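Local structure of ECXA (4L63) at residues T5-K10 against R188-N193; G14-N19 against V182-A187; T54-N59 against S145-I150; L192-S197 against G225-D230. The protein binds a zinc ion and is probably a metallopeptidase of the metzincin type. All blocks are in the same frame, centred on the assembly; numbering follows the deposited sequence. Where two conformers were deposited one is given.

Overall arrangement
Contact 1 opens first, at 5-10. Contact 2 opens next, at 14-19, and contact 3 opens at 54-59. Contact 3 closes first, at 145-150, and sets strand 56-59 against the start of helix 146-165. Contact 2 closes at 182-187 and pairs strands 12-16 and 181-186. Contact 1 closes at 188-193, so contact 3 is nested in contact 2 and contact 2 in contact 1. Contact 4 starts on the same loop, sharing Leu-192 and Asn-193 with contact 1, and closes at 225-230 on helix 228-239. Contacts 1 and 4 touch directly and join the N-terminal loop to that helix. Contacts 2 and 3 lie on opposite sides of the chain's centre.

Contact 1 (T5-K10 against R188-N193); sequences TPNEEK and RCRLLN
Lys-10 reaches across to the loop 188-193 and sets its ammonium group among backbone carbonyls. Its chain bends at the third torsion (chi3 -69°), which turns NZ to within 3.0 Å of Arg-190 O. The bond comes from above the carbonyl plane, 48° out of it. A weaker bond joins Lys-10 NZ to Leu-192 O at 3.4 Å. A water completes the grip: it accepts from Lys-10 NZ at 2.7 Å and donates to Thr-5 O and to Asn-193 OD1.

Asn-193 crosses Thr-5 at about a right angle. The Asn-193 amide swings toward the N-terminal segment because CG points away from the backbone N (chi1 -168°). Asn-193 OD1 then takes Thr-5 N at 3.3 Å. ND2 of the same amide bonds to Glu-3 O. Thr-5 N and Glu-3 O thus hold the Asn-193 amide from both ends, while Thr-5 OG1 bonds separately to Gln-194 O.

Asn-7 lies over the aliphatic part of Arg-190, again at about a right angle, with Asn-7 ND2 3.4 Å from Arg-190 CD. Arg-190 was deposited in two conformers, so this packing is somewhat uncertain. The polar ends of both residues bond to the backbone of other protein chains of the assembly. A further water bridges Lys-10 O and Cys-189 N.

The arrangement is a loop-to-loop junction beside an antiparallel strand pair. The loop leading into strand 12-16 is fastened to the loop leaving strand 181-186, close to the Cys-189 to Cys-252 disulfide and at an interface with other chains.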
loop_
_atom_site.group_PDB
_atom_site.type_symbol
_atom_site.label_atom_id
_atom_site.label_comp_id
_atom_site.label_asym_id
_atom_site.label_seq_id
_atom_site.Cartn_x
_atom_site.Cartn_y
_atom_site.Cartn_z
ATOM N N THR A 5 -4.316 -13.952 4.780
ATOM C CA THR A 5 -4.989 -14.332 3.545
ATOM C C THR A 5 -4.125 -13.980 2.343
ATOM O O THR A 5 -3.657 -12.852 2.228
ATOM C CB THR A 5 -6.347 -13.641 3.433
ATOM O OG1 THR A 5 -7.120 -13.951 4.598
ATOM C CG2 THR A 5 -7.101 -14.107 2.189
ATOM N N PRO A 6 -3.893 -14.957 1.453
ATOM C CA PRO A 6 -3.115 -14.726 0.230
ATOM C C PRO A 6 -3.754 -13.638 -0.636
ATOM O O PRO A 6 -4.975 -13.517 -0.650
ATOM C CB PRO A 6 -3.152 -16.085 -0.481
ATOM C CG PRO A 6 -3.439 -17.079 0.591
ATOM C CD PRO A 6 -4.292 -16.368 1.608
ATOM N N ASN A 7 -2.942 -12.855 -1.340
ATOM C CA ASN A 7 -3.474 -11.777 -2.182
ATOM C C ASN A 7 -4.527 -12.269 -3.162
ATOM O O ASN A 7 -5.541 -11.606 -3.382
ATOM C CB ASN A 7 -2.330 -11.101 -2.941
ATOM C CG ASN A 7 -1.487 -10.231 -2.033
ATOM O OD1 ASN A 7 -1.919 -9.874 -0.930
ATOM N ND2 ASN A 7 -0.281 -9.886 -2.482
ATOM N N GLU A 8 -4.292 -13.441 -3.740
ATOM C CA GLU A 8 -5.209 -13.968 -4.753
ATOM C C GLU A 8 -6.622 -14.175 -4.199
ATOM O O GLU A 8 -7.600 -14.090 -4.937
ATOM C CB GLU A 8 -4.671 -15.275 -5.338
ATOM C CG GLU A 8 -5.503 -15.845 -6.511
ATOM C CD GLU A 8 -5.643 -14.892 -7.697
ATOM O OE1 GLU A 8 -4.799 -13.982 -7.858
ATOM O OE2 GLU A 8 -6.601 -15.067 -8.487
ATOM N N GLU A 9 -6.734 -14.413 -2.895
ATOM C CA GLU A 9 -8.055 -14.597 -2.271
ATOM C C GLU A 9 -8.696 -13.291 -1.801
ATOM O O GLU A 9 -9.846 -13.290 -1.359
ATOM C CB GLU A 9 -7.947 -15.564 -1.090
ATOM C CG GLU A 9 -7.537 -16.975 -1.492
ATOM C CD GLU A 9 -7.369 -17.899 -0.293
ATOM O OE1 GLU A 9 -8.049 -17.681 0.732
ATOM O OE2 GLU A 9 -6.533 -18.829 -0.369
ATOM N N LYS A 10 -7.953 -12.189 -1.892
ATOM C CA LYS A 10 -8.468 -10.865 -1.537
ATOM C C LYS A 10 -8.736 -10.022 -2.776
ATOM O O LYS A 10 -9.110 -8.854 -2.663
ATOM C CB LYS A 10 -7.481 -10.106 -0.644
ATOM C CG LYS A 10 -7.018 -10.842 0.575
ATOM C CD LYS A 10 -6.199 -9.929 1.481
ATOM C CE LYS A 10 -4.836 -9.527 0.885
ATOM N NZ LYS A 10 -4.054 -8.740 1.928
ATOM N N ARG A 188 -8.369 -2.799 -5.283
ATOM C CA ARG A 188 -7.259 -3.608 -4.776
ATOM C C ARG A 188 -6.733 -3.096 -3.441
ATOM O O ARG A 188 -6.520 -1.890 -3.254
ATOM C CB ARG A 188 -6.110 -3.644 -5.776
ATOM C CG ARG A 188 -4.842 -4.271 -5.199
ATOM C CD ARG A 188 -3.693 -4.054 -6.152
ATOM N NE ARG A 188 -3.935 -4.803 -7.376
ATOM C CZ ARG A 188 -3.025 -4.994 -8.324
ATOM N NH1 ARG A 188 -3.331 -5.709 -9.401
ATOM N NH2 ARG A 188 -1.808 -4.483 -8.184
ATOM N N CYS A 189 -6.519 -4.023 -2.518
ATOM C CA CYS A 189 -5.853 -3.681 -1.274
ATOM C C CYS A 189 -5.132 -4.901 -0.746
ATOM O O CYS A 189 -5.751 -5.827 -0.225
ATOM C CB CYS A 189 -6.842 -3.149 -0.247
ATOM S SG CYS A 189 -6.003 -2.704 1.308
ATOM N N ARG A 190 -3.817 -4.910 -0.933
ATOM C CA ARG A 190 -2.989 -6.004 -0.441
ATOM C C ARG A 190 -2.389 -5.709 0.921
ATOM O O ARG A 190 -1.958 -6.626 1.619
ATOM C CB ARG A 190 -1.867 -6.307 -1.429
ATOM C CG ARG A 190 -2.372 -6.926 -2.726
ATOM C CD ARG A 190 -1.273 -6.902 -3.767
ATOM N NE ARG A 190 -0.935 -5.529 -4.124
ATOM C CZ ARG A 190 -0.151 -5.201 -5.143
ATOM N NH1 ARG A 190 0.371 -6.152 -5.905
ATOM N NH2 ARG A 190 0.103 -3.926 -5.403
ATOM N N LEU A 191 -2.364 -4.436 1.303
ATOM C CA LEU A 191 -1.705 -4.051 2.569
ATOM C C LEU A 191 -2.512 -4.331 3.834
ATOM O O LEU A 191 -1.945 -4.395 4.922
ATOM C CB LEU A 191 -1.330 -2.567 2.528
ATOM C CG LEU A 191 -0.158 -2.229 1.599
ATOM C CD1 LEU A 191 -0.036 -0.713 1.407
ATOM C CD2 LEU A 191 1.140 -2.780 2.181
ATOM N N LEU A 192 -3.822 -4.500 3.712
ATOM C CA LEU A 192 -4.646 -4.719 4.913
ATOM C C LEU A 192 -5.100 -6.175 4.998
ATOM O O LEU A 192 -5.765 -6.674 4.086
ATOM C CB LEU A 192 -5.860 -3.778 4.913
ATOM C CG LEU A 192 -5.547 -2.283 5.061
ATOM C CD1 LEU A 192 -6.802 -1.412 4.875
ATOM C CD2 LEU A 192 -4.903 -1.980 6.394
ATOM N N ASN A 193 -4.729 -6.869 6.075
ATOM C CA ASN A 193 -5.156 -8.256 6.223
ATOM C C ASN A 193 -6.668 -8.312 6.446
ATOM O O ASN A 193 -7.265 -7.365 6.964
ATOM C CB ASN A 193 -4.418 -8.963 7.368
ATOM C CG ASN A 193 -4.638 -10.481 7.353
ATOM O OD1 ASN A 193 -4.752 -11.102 6.288
ATOM N ND2 ASN A 193 -4.709 -11.078 8.537
HETATM O O HOH W 1 -4.082 -10.576 3.840
HETATM O O HOH W 2 -0.857 -9.266 1.737
HETATM O O HOH W 3 -7.050 -6.735 -3.444
#

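Contact 2 (G14-N19 against V182-A187); sequences GYADHN and VGLEVA
Gly-14 and Leu-184 exchange two backbone hydrogen bonds, and Ala-16 and Val-182 exchange two more. Gly-14 N reaches Leu-184 O at 2.8 Å, and Leu-184 N returns to Gly-14 O at 2.9 Å. In the second ring Ala-16 N meets Val-182 O at 2.8 Å, while Val-182 N returns to Ala-16 O at 2.9 Å. Tyr-15 and Gly-183 face each other between these rings as a non-hydrogen-bonded pair. There Gly-183 CA makes a CA-H...O contact of 3.5 Å with Gly-14 O.

This is antiparallel pairing with a marked twist: the short strand segments run 130° apart. It belongs to a three-stranded sheet in which strand 181-186 lies between 12-16 and 177-178. The sheet stands near the zinc site, and the Tyr-15 side chain is about 7 Å from that of the zinc ligand His-164.

Apolar packing covers the face that bears Ala-16, Val-182 and Leu-184. Ala-16 CB touches Leu-184 CD1 at 3.7 Å and lies farther from Val-182 CG1. Val-182 CG1 stands between its own backbone N and carbonyl carbon (chi1 61°) and also comes near Asp-17 O. Further along, Val-186 CG2 lies 4.0 Å from the backbone at Gly-14 N.

Aromatic contacts belong to the other face. Tyr-15 packs edge-to-face with Tyr-23 and also meets the ring of Phe-108, and its OH bonds to His-180 N.

Beyond the strand the chain turns away. Asp-17 OD1 accepts from Asn-19 N at 2.9 Å, an Asx turn.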
loop_
_atom_site.group_PDB
_atom_site.type_symbol
_atom_site.label_atom_id
_atom_site.label_comp_id
_atom_site.label_asym_id
_atom_site.label_seq_id
_atom_site.Cartn_x
_atom_site.Cartn_y
_atom_site.Cartn_z
ATOM N N GLY A 14 -14.653 -6.719 -10.854
ATOM C CA GLY A 14 -15.927 -6.085 -11.153
ATOM C C GLY A 14 -16.259 -6.245 -12.624
ATOM O O GLY A 14 -15.370 -6.501 -13.438
ATOM N N TYR A 15 -17.524 -6.099 -12.982
ATOM C CA TYR A 15 -17.988 -6.287 -14.348
ATOM C C TYR A 15 -17.875 -5.022 -15.158
ATOM O O TYR A 15 -18.545 -4.076 -14.872
ATOM C CB TYR A 15 -19.443 -6.719 -14.287
ATOM C CG TYR A 15 -19.926 -7.577 -15.432
ATOM C CD1 TYR A 15 -20.887 -8.525 -15.243
ATOM C CD2 TYR A 15 -19.422 -7.417 -16.683
ATOM C CE1 TYR A 15 -21.326 -9.304 -16.274
ATOM C CE2 TYR A 15 -19.857 -8.190 -17.722
ATOM C CZ TYR A 15 -20.810 -9.125 -17.509
ATOM O OH TYR A 15 -21.237 -9.883 -18.563
ATOM N N ALA A 16 -17.033 -5.019 -16.167
ATOM C CA ALA A 16 -16.879 -3.870 -17.052
ATOM C C ALA A 16 -17.521 -4.168 -18.400
ATOM O O ALA A 16 -17.696 -5.327 -18.753
ATOM C CB ALA A 16 -15.413 -3.518 -17.231
ATOM N N ASP A 17 -17.874 -3.131 -19.150
ATOM C CA ASP A 17 -18.472 -3.355 -20.464
ATOM C C ASP A 17 -17.414 -3.586 -21.537
ATOM O O ASP A 17 -16.244 -3.809 -21.239
ATOM C CB ASP A 17 -19.390 -2.193 -20.859
ATOM C CG ASP A 17 -18.679 -0.848 -20.882
ATOM O OD1 ASP A 17 -17.470 -0.786 -21.186
ATOM O OD2 ASP A 17 -19.356 0.169 -20.628
ATOM N N HIS A 18 -17.828 -3.510 -22.796
ATOM C CA HIS A 18 -16.942 -3.860 -23.898
ATOM C C HIS A 18 -15.892 -2.783 -24.168
ATOM O O HIS A 18 -14.994 -2.980 -24.988
ATOM C CB HIS A 18 -17.767 -4.138 -25.158
ATOM C CG HIS A 18 -18.948 -5.026 -24.917
ATOM N ND1 HIS A 18 -18.862 -6.402 -24.942
ATOM C CD2 HIS A 18 -20.241 -4.734 -24.640
ATOM C CE1 HIS A 18 -20.052 -6.920 -24.694
ATOM N NE2 HIS A 18 -20.907 -5.929 -24.509
ATOM N N ASN A 19 -15.999 -1.653 -23.472
ATOM C CA ASN A 19 -14.992 -0.602 -23.579
ATOM C C ASN A 19 -14.355 -0.231 -22.243
ATOM O O ASN A 19 -14.048 0.936 -22.002
ATOM C CB ASN A 19 -15.588 0.651 -24.216
ATOM C CG ASN A 19 -15.919 0.452 -25.680
ATOM O OD1 ASN A 19 -15.024 0.374 -26.523
ATOM N ND2 ASN A 19 -17.210 0.395 -25.995
ATOM N N VAL A 182 -16.186 -7.562 -19.743
ATOM C CA VAL A 182 -14.950 -8.181 -19.290
ATOM C C VAL A 182 -14.770 -7.919 -17.793
ATOM O O VAL A 182 -15.196 -6.883 -17.284
ATOM C CB VAL A 182 -13.733 -7.643 -20.104
ATOM C CG1 VAL A 182 -13.584 -6.129 -19.928
ATOM C CG2 VAL A 182 -12.436 -8.364 -19.717
ATOM N N GLY A 183 -14.173 -8.867 -17.080
ATOM C CA GLY A 183 -13.848 -8.639 -15.680
ATOM C C GLY A 183 -12.620 -7.765 -15.539
ATOM O O GLY A 183 -11.630 -7.956 -16.245
ATOM N N LEU A 184 -12.690 -6.795 -14.629
ATOM C CA LEU A 184 -11.570 -5.911 -14.349
ATOM C C LEU A 184 -11.429 -5.808 -12.842
ATOM O O LEU A 184 -12.432 -5.626 -12.147
ATOM C CB LEU A 184 -11.784 -4.517 -14.952
ATOM C CG LEU A 184 -11.727 -4.390 -16.473
ATOM C CD1 LEU A 184 -11.777 -2.921 -16.863
ATOM C CD2 LEU A 184 -10.481 -5.056 -17.030
ATOM N N GLU A 185 -10.200 -5.928 -12.348
ATOM C CA GLU A 185 -9.941 -5.858 -10.920
ATOM C C GLU A 185 -10.314 -4.483 -10.383
ATOM O O GLU A 185 -9.981 -3.469 -10.981
ATOM C CB GLU A 185 -8.474 -6.153 -10.599
ATOM C CG GLU A 185 -8.229 -6.276 -9.093
ATOM C CD GLU A 185 -6.781 -6.565 -8.724
ATOM O OE1 GLU A 185 -5.935 -6.762 -9.632
ATOM O OE2 GLU A 185 -6.493 -6.588 -7.511
ATOM N N VAL A 186 -11.004 -4.457 -9.249
ATOM C CA VAL A 186 -11.355 -3.194 -8.615
ATOM C C VAL A 186 -10.894 -3.193 -7.154
ATOM O O VAL A 186 -10.673 -4.252 -6.559
ATOM C CB VAL A 186 -12.872 -2.925 -8.679
ATOM C CG1 VAL A 186 -13.324 -2.752 -10.133
ATOM C CG2 VAL A 186 -13.650 -4.071 -8.030
ATOM N N ALA A 187 -10.739 -1.995 -6.598
ATOM C CA ALA A 187 -10.601 -1.817 -5.151
ATOM C C ALA A 187 -9.458 -2.620 -4.538
ATOM O O ALA A 187 -9.565 -3.077 -3.398
ATOM C CB ALA A 187 -11.923 -2.185 -4.456
#

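Contact 3 (T54-N59 against S145-I150); sequences TQLTIN and SPEEYI
Pro-146 meets Thr-54 at the start of helix 146-165. Just before it, Ser-145 is the N-cap: its OG accepts weak bonds from Glu-147 N and Glu-148 N. Pro-146 offers CB to the methyl of Thr-54, with Pro-146 CB and Thr-54 CG2 3.7 Å apart. The two side chains cross at a slant. Thr-54 CG2 stands anti to its own backbone N, which points this methyl at the first turn of the helix. It also comes within 4.0 Å of Glu-147 N.

Glu-147 is next. Its CB does not aim at segment 54-59, but the chain bends at the second torsion (chi2 145°) and brings the carboxylate alongside. Glu-147 OE2 sits 3.5 Å from Leu-56 CD1. Glu-147 OE1 lies 3.5 Å from Gln-55 O, two acceptors with no bond between them. The carboxylate also has a long, weak ion pair with Lys-151, one residue past this segment.

One turn further on, Ile-150 faces the strand again. Ile-150 CG2 packs on Leu-56 CD2 at 3.6 Å, the two side chains sliding past each other in opposite directions. Ile-150 CD1 is also near the methyl of Thr-54, and the same side chain touches Ile-44 on strand 41-44, the partner of strand 56-59. The contact thus sets this two-stranded hairpin sheet against the N-terminal end of the helix that carries the zinc ligands His-160 and His-164.

The two segments share no hydrogen bond. Their association rests on apolar packing, and the Glu-147 carboxylate near the Gln-55 carbonyl is probably mildly unfavourable.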
loop_
_atom_site.group_PDB
_atom_site.type_symbol
_atom_site.label_atom_id
_atom_site.label_comp_id
_atom_site.label_asym_id
_atom_site.label_seq_id
_atom_site.Cartn_x
_atom_site.Cartn_y
_atom_site.Cartn_z
ATOM N N THR A 54 -32.096 -36.059 5.944
ATOM C CA THR A 54 -32.164 -34.821 6.727
ATOM C C THR A 54 -33.530 -34.159 6.536
ATOM O O THR A 54 -34.257 -34.540 5.628
ATOM C CB THR A 54 -31.049 -33.836 6.312
ATOM O OG1 THR A 54 -29.866 -34.566 5.964
ATOM C CG2 THR A 54 -30.741 -32.855 7.441
ATOM N N GLN A 55 -33.913 -33.198 7.379
ATOM C CA GLN A 55 -35.044 -32.352 6.981
ATOM C C GLN A 55 -34.978 -30.861 7.428
ATOM O O GLN A 55 -34.594 -30.533 8.557
ATOM C CB GLN A 55 -36.383 -33.011 7.376
ATOM C CG GLN A 55 -37.549 -32.170 6.811
ATOM C CD GLN A 55 -38.934 -32.764 6.965
ATOM O OE1 GLN A 55 -39.081 -33.896 7.432
ATOM N NE2 GLN A 55 -39.947 -32.038 6.516
ATOM N N LEU A 56 -35.322 -29.971 6.481
ATOM C CA LEU A 56 -35.225 -28.504 6.647
ATOM C C LEU A 56 -36.113 -27.657 5.689
ATOM O O LEU A 56 -36.203 -27.943 4.492
ATOM C CB LEU A 56 -33.767 -28.053 6.467
ATOM C CG LEU A 56 -33.510 -26.553 6.227
ATOM C CD1 LEU A 56 -33.596 -25.768 7.530
ATOM C CD2 LEU A 56 -32.186 -26.292 5.520
ATOM N N THR A 57 -36.753 -26.611 6.222
ATOM C CA THR A 57 -37.465 -25.605 5.411
ATOM C C THR A 57 -37.273 -24.202 6.012
ATOM O O THR A 57 -37.239 -24.045 7.231
ATOM C CB THR A 57 -38.986 -25.925 5.285
ATOM O OG1 THR A 57 -39.599 -25.046 4.332
ATOM C CG2 THR A 57 -39.698 -25.800 6.627
ATOM N N ILE A 58 -37.126 -23.185 5.164
ATOM C CA ILE A 58 -36.895 -21.829 5.662
ATOM C C ILE A 58 -37.298 -20.814 4.590
ATOM O O ILE A 58 -37.283 -21.120 3.397
ATOM C CB ILE A 58 -35.411 -21.619 6.076
ATOM C CG1 ILE A 58 -35.250 -20.363 6.942
ATOM C CG2 ILE A 58 -34.500 -21.573 4.850
ATOM C CD1 ILE A 58 -35.916 -20.456 8.304
ATOM N N ASN A 59 -37.673 -19.615 5.014
ATOM C CA ASN A 59 -38.194 -18.611 4.101
ATOM C C ASN A 59 -37.110 -17.935 3.258
ATOM O O ASN A 59 -36.106 -17.442 3.773
ATOM C CB ASN A 59 -39.021 -17.607 4.910
ATOM C CG ASN A 59 -38.490 -17.423 6.317
ATOM O OD1 ASN A 59 -37.544 -18.097 6.722
ATOM N ND2 ASN A 59 -39.206 -16.645 7.118
ATOM N N SER A 145 -25.055 -29.689 13.132
ATOM C CA SER A 145 -25.888 -30.753 12.589
ATOM C C SER A 145 -25.940 -30.671 11.066
ATOM O O SER A 145 -25.573 -29.644 10.488
ATOM C CB SER A 145 -27.303 -30.670 13.172
ATOM O OG SER A 145 -27.992 -29.534 12.681
ATOM N N PRO A 146 -26.383 -31.759 10.408
ATOM C CA PRO A 146 -26.621 -31.706 8.962
ATOM C C PRO A 146 -27.603 -30.602 8.583
ATOM O O PRO A 146 -27.550 -30.090 7.464
ATOM C CB PRO A 146 -27.204 -33.088 8.652
ATOM C CG PRO A 146 -26.616 -33.971 9.689
ATOM C CD PRO A 146 -26.522 -33.131 10.933
ATOM N N GLU A 147 -28.480 -30.236 9.512
ATOM C CA GLU A 147 -29.458 -29.187 9.264
ATOM C C GLU A 147 -28.802 -27.818 9.100
ATOM O O GLU A 147 -29.122 -27.094 8.159
ATOM C CB GLU A 147 -30.495 -29.139 10.390
ATOM C CG GLU A 147 -31.229 -27.810 10.495
ATOM C CD GLU A 147 -32.674 -27.970 10.920
ATOM O OE1 GLU A 147 -33.062 -29.092 11.306
ATOM O OE2 GLU A 147 -33.422 -26.972 10.863
ATOM N N GLU A 148 -27.880 -27.465 9.993
ATOM C CA GLU A 148 -27.300 -26.123 9.958
ATOM C C GLU A 148 -26.111 -25.977 9.016
ATOM O O GLU A 148 -25.744 -24.859 8.666
ATOM C CB GLU A 148 -26.898 -25.663 11.362
ATOM C CG GLU A 148 -26.496 -26.763 12.312
ATOM C CD GLU A 148 -26.591 -26.320 13.759
ATOM O OE1 GLU A 148 -27.673 -25.844 14.162
ATOM O OE2 GLU A 148 -25.584 -26.440 14.488
ATOM N N TYR A 149 -25.512 -27.087 8.596
ATOM C CA TYR A 149 -24.493 -27.016 7.554
ATOM C C TYR A 149 -25.159 -26.710 6.212
ATOM O O TYR A 149 -24.525 -26.174 5.302
ATOM C CB TYR A 149 -23.675 -28.310 7.474
ATOM C CG TYR A 149 -22.739 -28.362 6.280
ATOM C CD1 TYR A 149 -21.512 -27.702 6.303
ATOM C CD2 TYR A 149 -23.081 -29.072 5.133
ATOM C CE1 TYR A 149 -20.656 -27.743 5.215
ATOM C CE2 TYR A 149 -22.230 -29.119 4.042
ATOM C CZ TYR A 149 -21.021 -28.453 4.087
ATOM O OH TYR A 149 -20.176 -28.501 3.002
ATOM N N ILE A 150 -26.444 -27.042 6.099
ATOM C CA ILE A 150 -27.210 -26.755 4.890
ATOM C C ILE A 150 -27.686 -25.292 4.884
ATOM O O ILE A 150 -27.741 -24.657 3.826
ATOM C CB ILE A 150 -28.413 -27.722 4.744
ATOM C CG1 ILE A 150 -27.914 -29.149 4.494
ATOM C CG2 ILE A 150 -29.314 -27.309 3.593
ATOM C CD1 ILE A 150 -29.000 -30.201 4.566
#

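Contact 4 (L192-S197 against G225-D230); sequences LNQAPS and GPSRND
Gln-194 and Asn-229 bind each other at two points. Gln-194 OE1 accepts Asn-229 N at 2.9 Å, and Gln-194 NE2 donates to Asn-229 OD1 at 2.8 Å. The amide planes stand 73° apart. NE2 therefore comes down on Asn-229 OD1 from above its carbonyl plane, 61° out of it. Arg-228 NH1 donates to the same OD1 from the opposite face, so two donors grip one buried oxygen. Leu-192 CD1 lies over one face of the Arg-228 guanidinium, 3.7 Å from Arg-228 NE. Ser-197 OG points at Asp-230 OD1 at 2.4 Å, a hydrogen bond so short that its exact length is doubtful.

The second shell fixes these groups. CG of Gln-194 sits between its own backbone N and carbonyl carbon (chi1 50°), and the extended chain beyond carries the amide to the helix. Its rotation is set by Gln-194 NE2 bonding to Leu-192 O at 3.2 Å, in the amide plane. A water donates to Gln-194 OE1 and Ala-195 O and accepts from Ser-227 OG. Asn-229 ND2 bonds to Lys-10 O and Cys-189 O, and Arg-228 NH1 also reaches Ser-251.

Asp-230 is turned by the helix start itself. Ser-227 N donates to Asp-230 OD2 at 2.9 Å, and Asp-230 N donates back to Ser-227 OG at 3.1 Å. Ser-227 and Asp-230 form a capping box at the start of helix 228-239, and Asp-230 also holds the loop through Ser-197 and Ile-198 N. Met-199, whose N bonds to Ser-197 OG, is consistent with the Met-turn of metzincins, near the zinc site; the Ser-197 side chain is about 10 Å from the zinc ion.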
loop_
_atom_site.group_PDB
_atom_site.type_symbol
_atom_site.label_atom_id
_atom_site.label_comp_id
_atom_site.label_asym_id
_atom_site.label_seq_id
_atom_site.Cartn_x
_atom_site.Cartn_y
_atom_site.Cartn_z
ATOM N N LEU A 192 -3.822 -4.500 3.712
ATOM C CA LEU A 192 -4.646 -4.719 4.913
ATOM C C LEU A 192 -5.100 -6.175 4.998
ATOM O O LEU A 192 -5.765 -6.674 4.086
ATOM C CB LEU A 192 -5.860 -3.778 4.913
ATOM C CG LEU A 192 -5.547 -2.283 5.061
ATOM C CD1 LEU A 192 -6.802 -1.412 4.875
ATOM C CD2 LEU A 192 -4.903 -1.980 6.394
ATOM N N ASN A 193 -4.729 -6.869 6.075
ATOM C CA ASN A 193 -5.156 -8.256 6.223
ATOM C C ASN A 193 -6.668 -8.312 6.446
ATOM O O ASN A 193 -7.265 -7.365 6.964
ATOM C CB ASN A 193 -4.418 -8.963 7.368
ATOM C CG ASN A 193 -4.638 -10.481 7.353
ATOM O OD1 ASN A 193 -4.752 -11.102 6.288
ATOM N ND2 ASN A 193 -4.709 -11.078 8.537
ATOM N N GLN A 194 -7.276 -9.418 6.023
ATOM C CA GLN A 194 -8.726 -9.560 5.983
ATOM C C GLN A 194 -9.082 -11.002 5.608
ATOM O O GLN A 194 -8.219 -11.780 5.184
ATOM C CB GLN A 194 -9.348 -8.586 4.974
ATOM C CG GLN A 194 -8.677 -8.622 3.599
ATOM C CD GLN A 194 -9.222 -7.579 2.641
ATOM O OE1 GLN A 194 -10.309 -7.735 2.069
ATOM N NE2 GLN A 194 -8.485 -6.485 2.485
ATOM N N ALA A 195 -10.354 -11.347 5.742
ATOM C CA ALA A 195 -10.834 -12.678 5.373
ATOM C C ALA A 195 -10.808 -12.866 3.858
ATOM O O ALA A 195 -10.820 -11.887 3.113
ATOM C CB ALA A 195 -12.245 -12.893 5.910
ATOM N N PRO A 196 -10.769 -14.126 3.393
ATOM C CA PRO A 196 -10.941 -14.342 1.948
ATOM C C PRO A 196 -12.261 -13.771 1.425
ATOM O O PRO A 196 -13.255 -13.698 2.162
ATOM C CB PRO A 196 -10.915 -15.874 1.806
ATOM C CG PRO A 196 -11.176 -16.406 3.194
ATOM C CD PRO A 196 -10.565 -15.389 4.123
ATOM N N SER A 197 -12.260 -13.356 0.161
ATOM C CA SER A 197 -13.470 -12.852 -0.479
ATOM C C SER A 197 -14.537 -13.941 -0.523
ATOM O O SER A 197 -14.229 -15.118 -0.674
ATOM C CB SER A 197 -13.162 -12.359 -1.894
ATOM O OG SER A 197 -14.341 -11.957 -2.573
ATOM N N GLY A 225 -19.463 -13.761 5.230
ATOM C CA GLY A 225 -19.925 -12.476 4.746
ATOM C C GLY A 225 -18.919 -11.829 3.815
ATOM O O GLY A 225 -17.808 -12.334 3.656
ATOM N N PRO A 226 -19.304 -10.699 3.202
ATOM C CA PRO A 226 -18.423 -9.945 2.306
ATOM C C PRO A 226 -17.163 -9.514 3.043
ATOM O O PRO A 226 -17.263 -9.076 4.184
ATOM C CB PRO A 226 -19.261 -8.721 1.918
ATOM C CG PRO A 226 -20.670 -9.051 2.316
ATOM C CD PRO A 226 -20.564 -9.987 3.468
ATOM N N SER A 227 -16.000 -9.639 2.415
ATOM C CA SER A 227 -14.768 -9.163 3.037
ATOM C C SER A 227 -14.664 -7.647 2.938
ATOM O O SER A 227 -15.492 -7.011 2.289
ATOM C CB SER A 227 -13.554 -9.800 2.370
ATOM O OG SER A 227 -13.426 -9.302 1.046
ATOM N N ARG A 228 -13.645 -7.068 3.574
ATOM C CA ARG A 228 -13.392 -5.637 3.430
ATOM C C ARG A 228 -13.282 -5.255 1.958
ATOM O O ARG A 228 -13.908 -4.296 1.510
ATOM C CB ARG A 228 -12.115 -5.207 4.155
ATOM C CG ARG A 228 -11.866 -3.703 4.046
ATOM C CD ARG A 228 -10.409 -3.387 3.753
ATOM N NE ARG A 228 -10.170 -1.957 3.570
ATOM C CZ ARG A 228 -9.915 -1.392 2.391
ATOM N NH1 ARG A 228 -9.866 -2.141 1.285
ATOM N NH2 ARG A 228 -9.703 -0.083 2.318
ATOM N N ASN A 229 -12.497 -6.011 1.197
ATOM C CA ASN A 229 -12.317 -5.677 -0.213
ATOM C C ASN A 229 -13.593 -5.903 -1.029
ATOM O O ASN A 229 -13.852 -5.160 -1.980
ATOM C CB ASN A 229 -11.148 -6.462 -0.817
ATOM C CG ASN A 229 -9.800 -5.950 -0.330
ATOM O OD1 ASN A 229 -9.743 -5.022 0.470
ATOM N ND2 ASN A 229 -8.716 -6.536 -0.823
ATOM N N ASP A 230 -14.381 -6.918 -0.671
ATOM C CA ASP A 230 -15.678 -7.135 -1.324
ATOM C C ASP A 230 -16.554 -5.887 -1.203
ATOM O O ASP A 230 -17.189 -5.458 -2.169
ATOM C CB ASP A 230 -16.417 -8.327 -0.708
ATOM C CG ASP A 230 -15.817 -9.663 -1.096
ATOM O OD1 ASP A 230 -15.122 -9.743 -2.134
ATOM O OD2 ASP A 230 -16.049 -10.642 -0.353
HETATM O O HOH W 4 -10.897 -10.203 0.776
HETATM O O HOH W 5 -15.325 -13.661 3.930
#